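Local coordinates for protein ADP-ribosylating toxin CARDS (Mycoplasma pneumoniae, PDB 4TLV) that transfers ADP-ribose from NAD(+) to target proteins and provokes vacuole formation in mammalian cells, acting as the main virulence factor of the bacterium, at residues Tyr90-Thr95 with Gln132-Thr137; Phe49-Glu54 with Ser227-Cys232; Asn34-Ile39 with Leu209-Ala214. All blocks are in the same frame, centred on the assembly; numbering follows the deposited sequence.

Interaction 1 of 3, residues Tyr90-Thr95 with Gln132-Thr137. With ACT (acetate ion), chain N.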
# COMPACT_ATOMS: atom_id res chain seq x y z
N TYR A 90 -5.72 12.86 -9.24
CA TYR A 90 -5.84 12.97 -7.79
C TYR A 90 -5.67 11.64 -7.10
O TYR A 90 -6.15 10.62 -7.60
CB TYR A 90 -7.25 13.47 -7.44
CG TYR A 90 -7.52 14.83 -8.00
CD1 TYR A 90 -8.01 14.99 -9.30
CD2 TYR A 90 -7.26 15.98 -7.25
CE1 TYR A 90 -8.22 16.27 -9.84
CE2 TYR A 90 -7.48 17.25 -7.78
CZ TYR A 90 -7.96 17.38 -9.06
OH TYR A 90 -8.19 18.65 -9.57
N ASN A 91 -5.06 11.64 -5.93
CA ASN A 91 -4.89 10.40 -5.17
C ASN A 91 -6.15 9.97 -4.40
O ASN A 91 -6.69 10.74 -3.59
CB ASN A 91 -3.70 10.51 -4.21
CG ASN A 91 -3.41 9.19 -3.51
OD1 ASN A 91 -3.87 8.96 -2.41
ND2 ASN A 91 -2.68 8.29 -4.19
N ALA A 92 -6.61 8.74 -4.63
CA ALA A 92 -7.85 8.28 -4.00
C ALA A 92 -7.69 8.22 -2.48
O ALA A 92 -8.56 8.72 -1.73
CB ALA A 92 -8.29 6.91 -4.57
N ARG A 93 -6.60 7.62 -1.99
CA ARG A 93 -6.44 7.51 -0.53
C ARG A 93 -6.39 8.88 0.18
O ARG A 93 -7.08 9.09 1.18
CB ARG A 93 -5.22 6.65 -0.14
CG ARG A 93 -5.52 5.12 -0.14
CD ARG A 93 -5.85 4.59 1.28
NE ARG A 93 -4.67 4.70 2.11
CZ ARG A 93 -4.52 5.53 3.14
NH1 ARG A 93 -5.53 6.31 3.53
NH2 ARG A 93 -3.36 5.58 3.78
N ALA A 94 -5.60 9.81 -0.34
CA ALA A 94 -5.46 11.12 0.29
C ALA A 94 -6.80 11.86 0.24
O ALA A 94 -7.16 12.58 1.18
CB ALA A 94 -4.36 11.94 -0.42
N THR A 95 -7.51 11.70 -0.87
CA THR A 95 -8.83 12.31 -1.01
C THR A 95 -9.75 11.80 0.11
O THR A 95 -10.47 12.58 0.74
CB THR A 95 -9.43 12.04 -2.42
OG1 THR A 95 -8.65 12.71 -3.41
CG2 THR A 95 -10.89 12.54 -2.50
N GLN A 132 -4.39 -0.83 -4.54
CA GLN A 132 -4.53 -0.35 -5.92
C GLN A 132 -3.70 0.91 -6.21
O GLN A 132 -3.44 1.24 -7.37
CB GLN A 132 -6.01 -0.11 -6.27
CG GLN A 132 -6.83 -1.40 -6.28
CD GLN A 132 -8.29 -1.17 -6.60
OE1 GLN A 132 -8.88 -2.11 -7.30
NE2 GLN A 132 -8.89 -0.14 -6.22
N ARG A 133 -3.27 1.60 -5.15
CA ARG A 133 -2.49 2.82 -5.32
C ARG A 133 -3.16 3.74 -6.32
O ARG A 133 -2.49 4.32 -7.18
CB ARG A 133 -1.06 2.49 -5.80
CG ARG A 133 -0.27 1.58 -4.85
CD ARG A 133 0.41 2.36 -3.72
NE ARG A 133 1.48 3.27 -4.17
CZ ARG A 133 2.75 2.93 -4.37
NH1 ARG A 133 3.16 1.67 -4.21
NH2 ARG A 133 3.63 3.85 -4.75
N GLU A 134 -4.48 3.89 -6.22
CA GLU A 134 -5.25 4.57 -7.28
C GLU A 134 -5.06 6.08 -7.32
O GLU A 134 -5.17 6.77 -6.32
CB GLU A 134 -6.76 4.27 -7.20
CG GLU A 134 -7.54 5.05 -8.29
CD GLU A 134 -9.02 4.69 -8.38
OE1 GLU A 134 -9.53 3.96 -7.51
OE2 GLU A 134 -9.66 5.16 -9.35
N TRP A 135 -4.76 6.58 -8.51
CA TRP A 135 -4.89 8.00 -8.82
C TRP A 135 -6.01 8.03 -9.85
O TRP A 135 -5.97 7.30 -10.84
CB TRP A 135 -3.59 8.54 -9.43
CG TRP A 135 -2.51 8.74 -8.41
CD1 TRP A 135 -1.71 7.79 -7.86
CD2 TRP A 135 -2.13 9.99 -7.81
NE1 TRP A 135 -0.84 8.36 -6.96
CE2 TRP A 135 -1.08 9.71 -6.92
CE3 TRP A 135 -2.57 11.32 -7.96
CZ2 TRP A 135 -0.45 10.71 -6.16
CZ3 TRP A 135 -1.96 12.30 -7.21
CH2 TRP A 135 -0.91 11.99 -6.32
N PHE A 136 -7.05 8.82 -9.59
CA PHE A 136 -8.14 8.91 -10.54
C PHE A 136 -8.05 10.25 -11.25
O PHE A 136 -7.56 11.23 -10.68
CB PHE A 136 -9.51 8.70 -9.88
CG PHE A 136 -9.89 9.77 -8.87
CD1 PHE A 136 -9.47 9.67 -7.54
CD2 PHE A 136 -10.70 10.84 -9.24
CE1 PHE A 136 -9.83 10.62 -6.61
CE2 PHE A 136 -11.07 11.80 -8.29
CZ PHE A 136 -10.63 11.68 -6.97
N THR A 137 -8.51 10.29 -12.50
CA THR A 137 -8.53 11.55 -13.24
C THR A 137 -9.94 12.10 -13.18
O THR A 137 -10.92 11.34 -13.18
CB THR A 137 -8.09 11.39 -14.69
OG1 THR A 137 -9.02 10.56 -15.38
CG2 THR A 137 -6.70 10.75 -14.76
C ACT N . -3.47 7.82 6.99
O ACT N . -3.77 7.45 5.84
OXT ACT N . -4.23 8.67 7.53
CH3 ACT N . -2.26 7.27 7.68
O HOH W 1 -5.03 5.78 -3.57

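Interaction 2 of 3, residues Phe49-Glu54 with Ser227-Cys232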
# COMPACT_ATOMS: atom_id res chain seq x y z
N PHE A 49 -14.79 9.62 -13.38
CA PHE A 49 -13.40 9.44 -12.98
C PHE A 49 -12.79 8.24 -13.70
O PHE A 49 -13.43 7.20 -13.81
CB PHE A 49 -13.32 9.20 -11.47
CG PHE A 49 -13.88 10.34 -10.64
CD1 PHE A 49 -13.76 11.66 -11.08
CD2 PHE A 49 -14.51 10.09 -9.43
CE1 PHE A 49 -14.26 12.72 -10.32
CE2 PHE A 49 -15.00 11.14 -8.65
CZ PHE A 49 -14.88 12.47 -9.12
N ILE A 50 -11.54 8.39 -14.17
CA ILE A 50 -10.82 7.26 -14.79
C ILE A 50 -9.70 6.78 -13.87
O ILE A 50 -8.90 7.58 -13.39
CB ILE A 50 -10.23 7.65 -16.14
CG1 ILE A 50 -11.34 8.04 -17.12
CG2 ILE A 50 -9.42 6.49 -16.74
CD1 ILE A 50 -10.79 8.59 -18.45
N SER A 51 -9.63 5.47 -13.63
CA SER A 51 -8.65 4.93 -12.68
C SER A 51 -7.29 4.64 -13.30
O SER A 51 -7.18 4.17 -14.44
CB SER A 51 -9.19 3.65 -12.04
OG SER A 51 -9.50 2.70 -13.06
N THR A 52 -6.25 4.93 -12.52
CA THR A 52 -4.89 4.57 -12.85
C THR A 52 -4.21 4.22 -11.53
O THR A 52 -4.76 4.44 -10.45
CB THR A 52 -4.09 5.75 -13.47
OG1 THR A 52 -3.87 6.75 -12.46
CG2 THR A 52 -4.82 6.38 -14.67
N SER A 53 -3.01 3.68 -11.60
CA SER A 53 -2.29 3.26 -10.41
C SER A 53 -0.89 3.89 -10.38
O SER A 53 -0.30 4.16 -11.41
CB SER A 53 -2.20 1.73 -10.37
OG SER A 53 -1.41 1.31 -9.28
N GLU A 54 -0.37 4.14 -9.18
CA GLU A 54 0.95 4.74 -9.05
C GLU A 54 2.07 3.79 -9.51
O GLU A 54 3.15 4.24 -9.83
CB GLU A 54 1.17 5.19 -7.60
CG GLU A 54 2.20 6.30 -7.44
CD GLU A 54 2.28 6.80 -6.00
OE1 GLU A 54 1.28 7.38 -5.50
OE2 GLU A 54 3.32 6.60 -5.35
N SER A 227 -11.75 -2.80 -7.33
CA SER A 227 -12.91 -2.07 -7.82
C SER A 227 -13.15 -2.43 -9.27
O SER A 227 -12.23 -2.84 -9.99
CB SER A 227 -12.76 -0.55 -7.67
OG SER A 227 -11.56 -0.13 -8.25
N LEU A 228 -14.39 -2.28 -9.71
CA LEU A 228 -14.71 -2.57 -11.10
C LEU A 228 -14.01 -1.62 -12.08
O LEU A 228 -13.81 -1.96 -13.25
CB LEU A 228 -16.23 -2.58 -11.30
CG LEU A 228 -16.95 -3.86 -10.83
CD1 LEU A 228 -16.73 -4.17 -9.34
CD2 LEU A 228 -18.44 -3.77 -11.16
N SER A 229 -13.62 -0.43 -11.63
CA SER A 229 -12.99 0.50 -12.52
C SER A 229 -11.55 -0.15 -12.94
O SER A 229 -11.06 0.11 -14.03
CB SER A 229 -12.79 1.90 -11.93
OG SER A 229 -12.03 1.83 -10.73
N PHE A 230 -10.96 -0.95 -12.05
CA PHE A 230 -9.74 -1.69 -12.37
C PHE A 230 -10.05 -2.98 -13.14
O PHE A 230 -9.44 -3.26 -14.19
CB PHE A 230 -8.94 -2.02 -11.09
CG PHE A 230 -8.08 -0.87 -10.59
CD1 PHE A 230 -8.66 0.26 -10.02
CD2 PHE A 230 -6.71 -0.93 -10.68
CE1 PHE A 230 -7.88 1.33 -9.58
CE2 PHE A 230 -5.91 0.13 -10.23
CZ PHE A 230 -6.50 1.27 -9.69
N ALA A 231 -10.97 -3.78 -12.62
CA ALA A 231 -11.22 -5.13 -13.16
C ALA A 231 -12.02 -5.17 -14.47
O ALA A 231 -11.99 -6.18 -15.19
CB ALA A 231 -11.90 -5.99 -12.12
N CYS A 232 -12.76 -4.09 -14.75
CA CYS A 232 -13.56 -4.02 -15.98
C CYS A 232 -13.18 -2.76 -16.75
O CYS A 232 -14.00 -1.86 -16.91
CB CYS A 232 -15.05 -3.95 -15.64
SG CYS A 232 -15.61 -4.97 -14.27

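Interaction 3 of 3, residues Asn34-Ile39 with Leu209-Ala214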
# COMPACT_ATOMS: atom_id res chain seq x y z
N ASN A 34 -18.77 11.41 -8.37
CA ASN A 34 -19.10 11.01 -7.00
C ASN A 34 -17.97 10.14 -6.48
O ASN A 34 -17.76 9.03 -6.98
CB ASN A 34 -20.43 10.23 -6.98
CG ASN A 34 -20.87 9.88 -5.58
OD1 ASN A 34 -20.09 9.35 -4.78
ND2 ASN A 34 -22.14 10.15 -5.27
N PHE A 35 -17.23 10.64 -5.49
CA PHE A 35 -16.01 9.95 -5.06
C PHE A 35 -16.31 8.56 -4.47
O PHE A 35 -15.69 7.55 -4.85
CB PHE A 35 -15.23 10.79 -4.05
CG PHE A 35 -14.03 10.09 -3.47
CD1 PHE A 35 -12.89 9.91 -4.22
CD2 PHE A 35 -14.04 9.64 -2.15
CE1 PHE A 35 -11.77 9.27 -3.68
CE2 PHE A 35 -12.94 8.99 -1.61
CZ PHE A 35 -11.80 8.81 -2.38
N PHE A 36 -17.25 8.50 -3.53
CA PHE A 36 -17.55 7.23 -2.89
C PHE A 36 -18.10 6.18 -3.86
O PHE A 36 -17.75 5.00 -3.76
CB PHE A 36 -18.48 7.41 -1.68
CG PHE A 36 -17.78 7.94 -0.46
CD1 PHE A 36 -17.17 7.07 0.43
CD2 PHE A 36 -17.71 9.29 -0.21
CE1 PHE A 36 -16.51 7.56 1.56
CE2 PHE A 36 -17.06 9.78 0.91
CZ PHE A 36 -16.46 8.92 1.79
N GLU A 37 -18.97 6.59 -4.78
CA GLU A 37 -19.50 5.64 -5.77
C GLU A 37 -18.40 5.08 -6.66
O GLU A 37 -18.48 3.94 -7.13
CB GLU A 37 -20.59 6.29 -6.64
CG GLU A 37 -21.90 6.51 -5.88
CD GLU A 37 -22.99 7.11 -6.75
OE1 GLU A 37 -22.72 7.45 -7.92
OE2 GLU A 37 -24.13 7.25 -6.26
N HIS A 38 -17.38 5.89 -6.92
CA HIS A 38 -16.26 5.45 -7.75
C HIS A 38 -15.38 4.44 -7.02
O HIS A 38 -14.96 3.42 -7.59
CB HIS A 38 -15.41 6.65 -8.19
CG HIS A 38 -14.16 6.25 -8.89
ND1 HIS A 38 -14.18 5.64 -10.14
CD2 HIS A 38 -12.87 6.30 -8.51
CE1 HIS A 38 -12.94 5.35 -10.49
NE2 HIS A 38 -12.12 5.75 -9.52
N ILE A 39 -15.09 4.72 -5.75
CA ILE A 39 -14.31 3.82 -4.91
C ILE A 39 -15.06 2.50 -4.69
O ILE A 39 -14.45 1.42 -4.69
CB ILE A 39 -14.01 4.46 -3.53
CG1 ILE A 39 -13.08 5.66 -3.69
CG2 ILE A 39 -13.39 3.44 -2.60
CD1 ILE A 39 -11.78 5.34 -4.42
N LEU A 209 -21.72 15.71 0.53
CA LEU A 209 -21.41 14.34 0.20
C LEU A 209 -22.68 13.52 0.02
O LEU A 209 -23.64 13.68 0.78
CB LEU A 209 -20.56 13.74 1.33
CG LEU A 209 -19.08 13.45 1.07
CD1 LEU A 209 -18.46 14.43 0.11
CD2 LEU A 209 -18.28 13.35 2.40
N SER A 210 -22.69 12.66 -1.00
CA SER A 210 -23.74 11.67 -1.18
C SER A 210 -23.14 10.28 -1.03
O SER A 210 -22.49 9.78 -1.95
CB SER A 210 -24.38 11.79 -2.57
OG SER A 210 -24.97 13.07 -2.74
N ILE A 211 -23.37 9.67 0.12
CA ILE A 211 -22.85 8.34 0.41
C ILE A 211 -23.81 7.27 -0.06
O ILE A 211 -24.97 7.26 0.35
CB ILE A 211 -22.63 8.16 1.93
CG1 ILE A 211 -21.99 9.42 2.53
CG2 ILE A 211 -21.81 6.90 2.21
CD1 ILE A 211 -20.60 9.76 1.97
N PRO A 212 -23.34 6.34 -0.90
CA PRO A 212 -24.19 5.29 -1.45
C PRO A 212 -24.51 4.20 -0.43
O PRO A 212 -23.78 4.03 0.55
CB PRO A 212 -23.36 4.72 -2.60
CG PRO A 212 -21.94 4.96 -2.18
CD PRO A 212 -21.94 6.24 -1.38
N GLN A 213 -25.59 3.46 -0.66
CA GLN A 213 -25.98 2.40 0.27
C GLN A 213 -25.33 1.07 -0.08
O GLN A 213 -25.32 0.15 0.75
CB GLN A 213 -27.50 2.26 0.28
CG GLN A 213 -28.19 3.48 0.86
CD GLN A 213 -29.69 3.33 0.88
OE1 GLN A 213 -30.35 3.39 -0.16
NE2 GLN A 213 -30.25 3.11 2.07
N ALA A 214 -24.81 0.95 -1.30
CA ALA A 214 -24.31 -0.33 -1.79
C ALA A 214 -22.98 -0.23 -2.54
O ALA A 214 -22.59 0.84 -3.01
CB ALA A 214 -25.35 -1.01 -2.66
O HOH W 2 -24.23 8.18 -3.73

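Interaction 1 of 3, residues Tyr90-Thr95 with Gln132-Thr137
Asn91 stands its amide steeply over one face of the Trp135 indole, the two planes 72° apart, and the path from CB outward shows how. CB lies almost exactly above the six-membered ring, 3.6 Å from the Trp135 centroid and 5° off its normal, a CH-pi contact. CG continues toward the pyrrole half, set anti to the backbone N (chi1 -175°). At the tip the amide's oxygen and nitrogen part: ND2 lies over the same indole face near its rim, close to NE1, but both are donors and do not bond; Trp135 NE1 hydrogen-bonds Glu54 OE1. OD1 turns back to accept from Ala94 N at 2.8 Å, in the plane of the amide carbonyl, which makes Asn91 the N-cap of helix 92-104.

The backbones supply the rest of the polar evidence. Tyr90 and Phe136 form an antiparallel hydrogen-bonded pair, with Tyr90 N to Phe136 O and Phe136 N to Tyr90 O both 2.8 Å. Beyond it Ala92 N, already in the helix, donates a nearly straight bond to Glu134 O.

On the sheet face of Tyr90 and Phe136, Tyr90 CB sits over the Phe136 ring, 4.1 Å from its centroid. Arg93 NH1 and NH2 both donate to one acetate oxygen; NH1 also pairs with Glu97, and NE bonds Phe591 O.

Strand pairing thus passes directly into helix capping: Ala92 N is met by Glu134 O directly, Arg93 N through a bridging water, and Ala94 N by the Asn91 cap, while the indole supports CB and ND2 from one face.

Interaction 2 of 3, residues Phe49-Glu54 with Ser227-Cys232
Ser51 and Phe230 carry most of the apolar contact between strand 49-53 and the short helix 228-231. Phe230 CE1 comes to 3.6 Å from Ser51 CB, an oblique approach to the ring. Farther round the same ring, CE2 meets Ser53 CB at 4.0 Å, close to the ring plane and therefore at its edge. Between these two points Phe230 CZ lies 3.7 Å from Thr52 O. The ring thus follows the strand over three residues. Its torsion explains the reach: with CG anti to the carbonyl carbon (chi1 -82°), the phenyl group leaves the helix and extends toward the strand.

Polar contact is slight by comparison. Ser51 OG lies 3.2 Å from Ser229 O, a weak hydrogen bond, and not a settled one, because the proton has another acceptor within reach. Ser53 OG is instead hydrogen-bonded to the carbonyl oxygens of Gln132 and Thr55, and Thr52 OG1 is bonded to Trp135 O on the neighbouring strand.

Covalent linkage fixes the far end of the helical segment: Cys232, the first residue to leave helical backbone angles, is joined to Cys249 by a disulfide. The strand the helix covers is an outermost one of a three-stranded antiparallel sheet, and its Ser51-Thr52-Ser53 sequence, with Arg12 bonded to Ser51 O, is consistent with the Ser-Thr-Ser motif of cholera- and pertussis-type ADP-ribosyltransferases.

Interaction 3 of 3, residues Asn34-Ile39 with Leu209-Ala214
Phe36 presents one ring face to Ile211, whose CD1 lies 4.0 Å from the ring centroid and 25° off the normal, a CH-pi contact displaced toward the rim. Two torsions bring them together. Phe36 has CG anti to the carbonyl carbon, directing its ring toward 209-214, and Ile211 bends at chi2 (-62°), bringing its terminal methyl over the CD2-CE2 side. Leu209 CD2 approaches Phe36 CE2 obliquely at 4.1 Å, while Phe35 CD2 lies over the opposite ring face. Nearer the helix backbone, Phe36 CB meets Pro212 CD at 3.7 Å.

These residues pack the start of helix 35-40 against the end of strand 207-210, which pairs in parallel with strand 108-110; helix 115-126 lends Ile122 to Phe36 and Met117 to Ile211. The helix belongs to the mono-ADP-ribosyltransferase domain, and 209-214 to the region inferred to form the NAD(+)-binding pocket.

Asn34 is the N-cap. It holds CG trans to the main-chain nitrogen (chi1 -176°), which lets OD1 accept from Glu37 N at 3.0 Å, although the donor stands well above the amide carbonyl plane. The other branch, ND2, makes a weak bond of 3.4 Å to Ser210 O.

Glu37 runs extended beyond CG, passing obliquely across Pro212 with CG 4.0 Å from Pro212 CB. At its carboxylate OE1 pairs with Arg46, whereas OE2 accepts at 2.7 Å from a water that also donates to Ser210 O.

How the interactions relate
All three contacts lie within the span of the pertussis toxin subunit 1 family. Interaction 1 is centred about 10 Å from interaction 2 and about 15 Å from interaction 3; the centres of the latter two are also about 15 Å apart. Interactions 1 and 2 share the three-stranded sheet, where strand 134-138 lies between 49-53 and 89-91. Helix 35-40 precedes strand 49-53 and touches both other contacts: His38 NE2 is 2.5 Å from Glu134 OE2, a probable hydrogen bond, and His38 CB packs 3.8 Å from Phe49 CD2. Along the chain interaction 1 is nested inside the loops closed by interactions 2 and 3, which cross, so residues from 209 onward fold back onto the N-terminal catalytic domain.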